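Local structure of CysE, serine acetyltransferase (Brucella abortus, 4HZD) at residues Phe150-Ala158 with Leu166-Glu176; Ser88-Gln96 with Phe118-Leu126. The protein probably transfers the acetyl group of acetyl-coenzyme A to L-serine, the first step of cysteine biosynthesis, and binds coenzyme A. All coordinates share one frame; numbering follows the deposited sequence.

Interaction 1: residues Phe150-Ala158 with Leu166-Glu176; sequences FQTDIHPAA and LDHATGLVVGE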
loop_
_atom_site.group_PDB
_atom_site.type_symbol
_atom_site.label_atom_id
_atom_site.label_comp_id
_atom_site.label_asym_id
_atom_site.label_seq_id
_atom_site.Cartn_x
_atom_site.Cartn_y
_atom_site.Cartn_z
ATOM N N PHE A 150 8.861 5.860 15.547
ATOM C CA PHE A 150 9.475 5.371 16.786
ATOM C C PHE A 150 9.296 6.326 17.976
ATOM O O PHE A 150 9.691 5.989 19.099
ATOM C CB PHE A 150 10.984 5.034 16.595
ATOM C CG PHE A 150 11.270 4.145 15.408
ATOM C CD1 PHE A 150 10.374 3.109 15.028
ATOM C CD2 PHE A 150 12.456 4.320 14.653
ATOM C CE1 PHE A 150 10.652 2.275 13.956
ATOM C CE2 PHE A 150 12.711 3.501 13.546
ATOM C CZ PHE A 150 11.823 2.479 13.211
ATOM N N GLN A 151 8.721 7.502 17.707
ATOM C CA GLN A 151 8.507 8.580 18.711
ATOM C C GLN A 151 9.793 9.048 19.364
ATOM O O GLN A 151 9.802 9.473 20.543
ATOM C CB GLN A 151 7.434 8.177 19.742
ATOM C CG GLN A 151 6.060 7.937 19.081
ATOM C CD GLN A 151 5.945 6.569 18.404
ATOM O OE1 GLN A 151 6.255 5.533 19.003
ATOM N NE2 GLN A 151 5.465 6.559 17.170
ATOM N N THR A 152 10.886 8.967 18.597
ATOM C CA THR A 152 12.223 9.346 19.051
ATOM C C THR A 152 12.668 10.456 18.120
ATOM O O THR A 152 12.847 10.237 16.911
ATOM C CB THR A 152 13.216 8.160 18.977
ATOM O OG1 THR A 152 13.123 7.564 17.689
ATOM C CG2 THR A 152 12.847 7.050 19.990
ATOM N N ASP A 153 12.777 11.661 18.660
ATOM C CA ASP A 153 13.173 12.835 17.864
ATOM C C ASP A 153 14.646 13.112 18.207
ATOM O O ASP A 153 14.974 13.719 19.248
ATOM C CB ASP A 153 12.234 14.030 18.136
ATOM C CG ASP A 153 12.695 15.291 17.475
ATOM O OD1 ASP A 153 13.839 15.262 16.987
ATOM O OD2 ASP A 153 11.930 16.301 17.409
ATOM N N ILE A 154 15.525 12.611 17.359
ATOM C CA ILE A 154 16.979 12.743 17.577
ATOM C C ILE A 154 17.561 13.569 16.441
ATOM O O ILE A 154 17.479 13.169 15.261
ATOM C CB ILE A 154 17.661 11.361 17.656
ATOM C CG1 ILE A 154 16.952 10.468 18.689
ATOM C CG2 ILE A 154 19.149 11.504 17.949
ATOM C CD1 ILE A 154 17.395 9.014 18.778
ATOM N N HIS A 155 18.142 14.727 16.766
ATOM C CA HIS A 155 18.769 15.525 15.731
ATOM C C HIS A 155 19.936 14.788 15.101
ATOM O O HIS A 155 20.742 14.186 15.808
ATOM C CB HIS A 155 19.220 16.878 16.256
ATOM C CG HIS A 155 19.574 17.847 15.157
ATOM N ND1 HIS A 155 20.734 17.773 14.457
ATOM C CD2 HIS A 155 18.857 18.900 14.609
ATOM C CE1 HIS A 155 20.757 18.759 13.539
ATOM N NE2 HIS A 155 19.626 19.452 13.651
ATOM N N PRO A 156 20.039 14.800 13.749
ATOM C CA PRO A 156 21.111 14.013 13.118
ATOM C C PRO A 156 22.539 14.423 13.494
ATOM O O PRO A 156 23.428 13.629 13.299
ATOM C CB PRO A 156 20.896 14.220 11.604
ATOM C CG PRO A 156 19.452 14.605 11.466
ATOM C CD PRO A 156 19.065 15.308 12.756
ATOM N N ALA A 157 22.738 15.619 14.044
ATOM C CA ALA A 157 24.076 16.099 14.465
ATOM C C ALA A 157 24.428 15.603 15.852
ATOM O O ALA A 157 25.581 15.745 16.286
ATOM C CB ALA A 157 24.159 17.633 14.425
ATOM N N ALA A 158 23.443 15.020 16.546
ATOM C CA ALA A 158 23.676 14.446 17.868
ATOM C C ALA A 158 24.697 13.334 17.719
ATOM O O ALA A 158 24.812 12.751 16.636
ATOM C CB ALA A 158 22.387 13.897 18.505
ATOM N N LEU A 166 18.009 2.034 24.683
ATOM C CA LEU A 166 16.899 2.987 24.629
ATOM C C LEU A 166 15.627 2.236 24.988
ATOM O O LEU A 166 14.963 1.616 24.122
ATOM C CB LEU A 166 16.787 3.561 23.211
ATOM C CG LEU A 166 16.817 5.061 23.019
ATOM C CD1 LEU A 166 18.056 5.688 23.675
ATOM C CD2 LEU A 166 16.748 5.419 21.516
ATOM N N ASP A 167 15.315 2.232 26.272
ATOM C CA ASP A 167 14.345 1.284 26.788
ATOM C C ASP A 167 12.978 1.924 26.663
ATOM O O ASP A 167 12.769 3.009 27.194
ATOM C CB ASP A 167 14.687 0.956 28.267
ATOM C CG ASP A 167 13.748 -0.118 28.895
ATOM O OD1 ASP A 167 13.032 -0.840 28.165
ATOM O OD2 ASP A 167 13.742 -0.235 30.138
ATOM N N HIS A 168 12.054 1.279 25.938
ATOM C CA HIS A 168 10.653 1.807 25.735
ATOM C C HIS A 168 10.617 2.940 24.742
ATOM O O HIS A 168 9.812 2.899 23.825
ATOM C CB HIS A 168 9.949 2.192 27.057
ATOM C CG HIS A 168 9.864 1.063 28.052
ATOM N ND1 HIS A 168 9.270 -0.117 27.768
ATOM C CD2 HIS A 168 10.345 0.953 29.373
ATOM C CE1 HIS A 168 9.369 -0.956 28.836
ATOM N NE2 HIS A 168 10.026 -0.305 29.815
ATOM N N ALA A 169 11.538 3.906 24.904
ATOM C CA ALA A 169 11.863 5.007 23.960
ATOM C C ALA A 169 10.848 6.099 23.709
ATOM O O ALA A 169 11.242 7.216 23.378
ATOM C CB ALA A 169 12.390 4.451 22.611
ATOM N N THR A 170 9.556 5.820 23.831
ATOM C CA THR A 170 8.568 6.834 23.449
ATOM C C THR A 170 8.839 8.221 24.081
ATOM O O THR A 170 8.876 8.354 25.298
ATOM C CB THR A 170 7.163 6.424 23.932
ATOM O OG1 THR A 170 6.897 5.056 23.588
ATOM C CG2 THR A 170 6.062 7.425 23.400
ATOM N N GLY A 171 8.964 9.257 23.250
ATOM C CA GLY A 171 8.995 10.645 23.740
ATOM C C GLY A 171 10.422 11.182 23.863
ATOM O O GLY A 171 10.622 12.301 24.292
ATOM N N LEU A 172 11.407 10.359 23.506
ATOM C CA LEU A 172 12.781 10.805 23.489
ATOM C C LEU A 172 13.021 11.974 22.563
ATOM O O LEU A 172 12.641 11.948 21.396
ATOM C CB LEU A 172 13.748 9.658 23.128
ATOM C CG LEU A 172 15.256 9.973 23.097
ATOM C CD1 LEU A 172 15.817 10.232 24.501
ATOM C CD2 LEU A 172 16.021 8.831 22.450
ATOM N N VAL A 173 13.673 12.992 23.116
ATOM C CA VAL A 173 14.158 14.133 22.367
ATOM C C VAL A 173 15.659 14.365 22.672
ATOM O O VAL A 173 16.088 14.507 23.838
ATOM C CB VAL A 173 13.346 15.428 22.659
ATOM C CG1 VAL A 173 13.949 16.612 21.928
ATOM C CG2 VAL A 173 11.866 15.301 22.297
ATOM N N VAL A 174 16.458 14.432 21.614
ATOM C CA VAL A 174 17.881 14.692 21.728
ATOM C C VAL A 174 18.259 15.823 20.771
ATOM O O VAL A 174 18.086 15.715 19.534
ATOM C CB VAL A 174 18.699 13.426 21.419
ATOM C CG1 VAL A 174 20.216 13.668 21.467
ATOM C CG2 VAL A 174 18.258 12.301 22.346
ATOM N N GLY A 175 18.806 16.881 21.355
ATOM C CA GLY A 175 19.191 18.060 20.617
ATOM C C GLY A 175 20.447 17.930 19.775
ATOM O O GLY A 175 21.261 17.022 19.935
ATOM N N GLU A 176 20.578 18.881 18.872
ATOM C CA GLU A 176 21.640 18.956 17.894
ATOM C C GLU A 176 23.065 18.826 18.431
ATOM O O GLU A 176 23.904 18.190 17.779
ATOM C CB GLU A 176 21.470 20.283 17.131
ATOM C CG GLU A 176 22.598 20.601 16.183
ATOM C CD GLU A 176 22.457 21.988 15.585
ATOM O OE1 GLU A 176 21.730 22.813 16.173
ATOM O OE2 GLU A 176 23.068 22.222 14.526
HETATM O O HOH W 1 9.864 12.182 20.679
HETATM O O HOH W 2 15.698 16.796 18.163
#
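Ile154, Val174, Leu172 and Ala158 form the apolar centre where the first two coils of the left-handed beta-helix stack. Ile154 and Val174 are paired in parallel strands and lie alongside each other, CG2 of Ile154 being 4.0 Å from CB of Val174. The CD1 end of Ile154 runs across the CD2 branch of Leu172, while CG1 of Val174, anti to its backbone N (chi1 178°), reaches CB of Ala158 at 3.7 Å. Further along, the methyl CG2 of Thr152 rests on CB of Ala169, and its hydroxyl is hydrogen-bonded to OG of Ser146.

Strands 152-154 and 172-174 run 2° from parallel and are joined by hydrogen bonds from Asp153 N to Leu172 O, Val174 N to Asp153 O and His155 N to Val174 O, the last at 2.9 Å and almost straight. Where the chain leaves the preceding helix, Gly171 N binds Gln151 O at 2.8 Å. Water 1 donates to that same carbonyl and to Leu172 O, bridging the two coils.

On the face with Val173, the Asp153 carboxylate is hydrogen-bonded through OD2 to ND1 of His168 of a second subunit. At the far end Glu176 lies along His155, its carboxylate anchored by Arg202. Both ring nitrogens are engaged: NE2 is hydrogen-bonded to Ala104 O of the second subunit, and ND1 accepts Ala157 N, near the ring plane, at 3.0 Å. CB of Glu176 sits over the ring face, 3.7 Å from the centroid.

Interaction 2: residues Ser88-Gln96 with Phe118-Leu126; sequences SHVLRVDIQ and FHAIQTHRL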
loop_
_atom_site.group_PDB
_atom_site.type_symbol
_atom_site.label_atom_id
_atom_site.label_comp_id
_atom_site.label_asym_id
_atom_site.label_seq_id
_atom_site.Cartn_x
_atom_site.Cartn_y
_atom_site.Cartn_z
ATOM N N SER A 88 28.872 -2.952 12.033
ATOM C CA SER A 88 28.739 -4.374 12.374
ATOM C C SER A 88 28.979 -4.687 13.843
ATOM O O SER A 88 28.221 -5.428 14.446
ATOM C CB SER A 88 29.694 -5.220 11.517
ATOM O OG SER A 88 29.263 -5.251 10.176
ATOM N N HIS A 89 30.047 -4.149 14.421
ATOM C CA HIS A 89 30.294 -4.316 15.859
ATOM C C HIS A 89 29.357 -3.462 16.728
ATOM O O HIS A 89 28.843 -3.947 17.759
ATOM C CB HIS A 89 31.753 -3.997 16.167
ATOM C CG HIS A 89 32.032 -3.755 17.635
ATOM N ND1 HIS A 89 32.148 -4.753 18.518
ATOM C CD2 HIS A 89 32.215 -2.568 18.354
ATOM C CE1 HIS A 89 32.389 -4.244 19.747
ATOM N NE2 HIS A 89 32.435 -2.907 19.642
ATOM N N VAL A 90 29.131 -2.203 16.314
ATOM C CA VAL A 90 28.270 -1.283 17.072
ATOM C C VAL A 90 26.876 -1.904 17.252
ATOM O O VAL A 90 26.353 -1.941 18.377
ATOM C CB VAL A 90 28.174 0.114 16.421
ATOM C CG1 VAL A 90 27.121 0.977 17.095
ATOM C CG2 VAL A 90 29.525 0.841 16.411
ATOM N N LEU A 91 26.284 -2.437 16.180
ATOM C CA LEU A 91 24.894 -2.939 16.286
ATOM C C LEU A 91 24.821 -4.184 17.205
ATOM O O LEU A 91 23.837 -4.396 17.911
ATOM C CB LEU A 91 24.272 -3.203 14.887
ATOM C CG LEU A 91 24.763 -4.391 14.065
ATOM C CD1 LEU A 91 24.088 -5.661 14.548
ATOM C CD2 LEU A 91 24.560 -4.198 12.558
ATOM N N ARG A 92 25.856 -5.012 17.155
ATOM C CA ARG A 92 26.021 -6.169 18.042
ATOM C C ARG A 92 26.188 -5.788 19.530
ATOM O O ARG A 92 25.617 -6.448 20.415
ATOM C CB ARG A 92 27.195 -7.060 17.564
ATOM C CG ARG A 92 26.794 -8.101 16.491
ATOM C CD ARG A 92 28.017 -8.728 15.804
ATOM N NE ARG A 92 27.668 -9.572 14.642
ATOM C CZ ARG A 92 27.420 -9.128 13.397
ATOM N NH1 ARG A 92 27.417 -7.829 13.105
ATOM N NH2 ARG A 92 27.143 -10.000 12.428
ATOM N N VAL A 93 26.961 -4.747 19.808
ATOM C CA VAL A 93 27.051 -4.248 21.195
ATOM C C VAL A 93 25.702 -3.630 21.646
ATOM O O VAL A 93 25.285 -3.803 22.799
ATOM C CB VAL A 93 28.256 -3.315 21.453
ATOM C CG1 VAL A 93 29.556 -4.057 21.177
ATOM C CG2 VAL A 93 28.213 -2.078 20.594
ATOM N N ASP A 94 25.005 -2.955 20.728
ATOM C CA ASP A 94 23.680 -2.394 21.044
ATOM C C ASP A 94 22.666 -3.497 21.348
ATOM O O ASP A 94 21.833 -3.364 22.253
ATOM C CB ASP A 94 23.166 -1.485 19.916
ATOM C CG ASP A 94 23.887 -0.157 19.830
ATOM O OD1 ASP A 94 24.652 0.236 20.747
ATOM O OD2 ASP A 94 23.692 0.534 18.815
ATOM N N ILE A 95 22.728 -4.588 20.580
ATOM C CA ILE A 95 21.893 -5.767 20.817
ATOM C C ILE A 95 22.244 -6.425 22.164
ATOM O O ILE A 95 21.352 -6.753 22.971
ATOM C CB ILE A 95 22.037 -6.796 19.661
ATOM C CG1 ILE A 95 21.356 -6.301 18.378
ATOM C CG2 ILE A 95 21.468 -8.161 20.064
ATOM C CD1 ILE A 95 21.609 -7.241 17.197
ATOM N N GLN A 96 23.548 -6.601 22.393
ATOM C CA GLN A 96 24.052 -7.111 23.665
ATOM C C GLN A 96 23.647 -6.248 24.876
ATOM O O GLN A 96 23.329 -6.803 25.922
ATOM C CB GLN A 96 25.580 -7.387 23.603
ATOM C CG GLN A 96 26.132 -8.117 24.829
ATOM C CD GLN A 96 25.829 -9.617 24.834
ATOM O OE1 GLN A 96 25.761 -10.271 23.789
ATOM N NE2 GLN A 96 25.645 -10.161 26.021
ATOM N N PHE A 118 15.863 0.273 19.839
ATOM C CA PHE A 118 16.984 -0.256 19.063
ATOM C C PHE A 118 16.868 0.194 17.581
ATOM O O PHE A 118 17.857 0.612 16.974
ATOM C CB PHE A 118 17.038 -1.797 19.164
ATOM C CG PHE A 118 18.034 -2.415 18.242
ATOM C CD1 PHE A 118 19.380 -2.444 18.585
ATOM C CD2 PHE A 118 17.629 -2.996 17.022
ATOM C CE1 PHE A 118 20.316 -3.017 17.734
ATOM C CE2 PHE A 118 18.558 -3.574 16.167
ATOM C CZ PHE A 118 19.911 -3.573 16.511
ATOM N N HIS A 119 15.661 0.147 17.009
ATOM C CA HIS A 119 15.464 0.597 15.625
ATOM C C HIS A 119 15.784 2.079 15.505
ATOM O O HIS A 119 16.438 2.511 14.537
ATOM C CB HIS A 119 14.033 0.343 15.151
ATOM C CG HIS A 119 13.622 -1.109 15.210
ATOM N ND1 HIS A 119 12.390 -1.492 15.547
ATOM C CD2 HIS A 119 14.362 -2.264 15.036
ATOM C CE1 HIS A 119 12.326 -2.840 15.549
ATOM N NE2 HIS A 119 13.538 -3.303 15.227
ATOM N N ALA A 120 15.367 2.881 16.492
ATOM C CA ALA A 120 15.716 4.313 16.452
ATOM C C ALA A 120 17.213 4.568 16.505
ATOM O O ALA A 120 17.708 5.512 15.901
ATOM C CB ALA A 120 15.023 5.086 17.546
ATOM N N ILE A 121 17.935 3.805 17.303
ATOM C CA ILE A 121 19.356 4.093 17.445
ATOM C C ILE A 121 20.071 3.960 16.095
ATOM O O ILE A 121 20.860 4.841 15.693
ATOM C CB ILE A 121 20.025 3.179 18.481
ATOM C CG1 ILE A 121 19.643 3.587 19.902
ATOM C CG2 ILE A 121 21.543 3.273 18.400
ATOM C CD1 ILE A 121 19.868 2.437 20.877
ATOM N N GLN A 122 19.800 2.859 15.404
ATOM C CA GLN A 122 20.456 2.597 14.107
ATOM C C GLN A 122 19.966 3.571 13.040
ATOM O O GLN A 122 20.734 4.004 12.170
ATOM C CB GLN A 122 20.285 1.132 13.675
ATOM C CG GLN A 122 20.444 0.110 14.790
ATOM C CD GLN A 122 21.693 0.345 15.662
ATOM O OE1 GLN A 122 22.709 0.896 15.199
ATOM N NE2 GLN A 122 21.630 -0.097 16.902
ATOM N N THR A 123 18.702 3.964 13.132
ATOM C CA THR A 123 18.167 4.990 12.229
ATOM C C THR A 123 18.921 6.285 12.448
ATOM O O THR A 123 19.351 6.897 11.480
ATOM C CB THR A 123 16.637 5.228 12.386
ATOM O OG1 THR A 123 15.943 4.014 12.163
ATOM C CG2 THR A 123 16.157 6.252 11.357
ATOM N N HIS A 124 19.198 6.654 13.716
ATOM C CA HIS A 124 20.039 7.820 13.940
ATOM C C HIS A 124 21.431 7.689 13.361
ATOM O O HIS A 124 21.954 8.637 12.775
ATOM C CB HIS A 124 20.215 8.163 15.410
ATOM C CG HIS A 124 21.224 9.267 15.606
ATOM N ND1 HIS A 124 20.989 10.538 15.194
ATOM C CD2 HIS A 124 22.545 9.235 16.063
ATOM C CE1 HIS A 124 22.076 11.293 15.453
ATOM N NE2 HIS A 124 23.025 10.494 15.971
ATOM N N ARG A 125 22.059 6.539 13.567
ATOM C CA ARG A 125 23.387 6.295 13.004
ATOM C C ARG A 125 23.381 6.549 11.480
ATOM O O ARG A 125 24.286 7.179 10.940
ATOM C CB ARG A 125 23.828 4.862 13.324
ATOM C CG ARG A 125 23.959 4.600 14.824
ATOM C CD ARG A 125 24.891 3.437 15.173
ATOM N NE ARG A 125 24.676 2.962 16.560
ATOM C CZ ARG A 125 25.115 3.602 17.653
ATOM N NH1 ARG A 125 25.758 4.773 17.547
ATOM N NH2 ARG A 125 24.898 3.087 18.851
ATOM N N LEU A 126 22.352 6.059 10.797
ATOM C CA LEU A 126 22.202 6.304 9.353
ATOM C C LEU A 126 22.075 7.793 9.069
ATOM O O LEU A 126 22.823 8.339 8.262
ATOM C CB LEU A 126 20.982 5.555 8.778
ATOM C CG LEU A 126 20.746 5.754 7.253
ATOM C CD1 LEU A 126 22.054 5.480 6.483
ATOM C CD2 LEU A 126 19.581 4.881 6.747
#
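Asp94 carries the contact between helices 88-96 and 118-126, its side chain set as a knob among Phe118, Ile121, Gln122 and Arg125. Its CB lies at the edge of the Phe118 ring, 3.9 Å from CE1. From there CG stands anti to the carbonyl carbon (chi1 -73°), which sets the carboxylate between Gln122 and Arg125. OD2 accepts two nearly straight hydrogen bonds. Arg125 NH2 approaches its syn lone pair at 2.8 Å, and the guanidinium and carboxylate are nearly coplanar in this salt bridge. Gln122 NE2 donates to the anti lone pair of OD2 at 2.9 Å, with the amide plane turned 36° from the carboxylate. Arg125 NE adds a weak bond, and CG2 of Ile121 touches the same oxygen. The other oxygen, OD1, accepts the backbone N of Leu164.

The two helices belong to the N-terminal helical region of the serine acetyltransferase family and pack roughly antiparallel, the axes of the short segments 11.0 Å apart at closest approach and at an angle of 158°.

On one flank of the knob, Val90 lays CG1 over a face of the Arg125 guanidinium, 3.2 Å from NE, while NH1 and NH2 also bind the carbonyls of Leu160 and Gly161. On the other, Ile95 crosses Phe118 obliquely, with CG1 3.5 Å from CE1. The Gln122 amide is held at its oxygen too, OE1 accepting Trp87 NE1.

In the fold
Helix 116-132 connects the two contacts, whose centres lie 14 Å apart: interaction 2 packs it against helix 87-101, and interaction 1 joins strands of the first two coils of the beta-helix beside it. His124 makes the junction, its NE2 lying 3.0 Å from Ala158 O in a probable hydrogen bond and its ND1 3.5 Å from Ile154 CG2. Ala120 CB also packs against Thr152 OG1, at 3.1 Å. Only interaction 1 reaches the coenzyme A pocket: His168 touches coenzyme A, and the Val173 side chain comes within about 4 Å of a bound molecule. Other subunits likewise meet segments 150-158 and 166-176, whereas none touches segments 88-96 and 118-126.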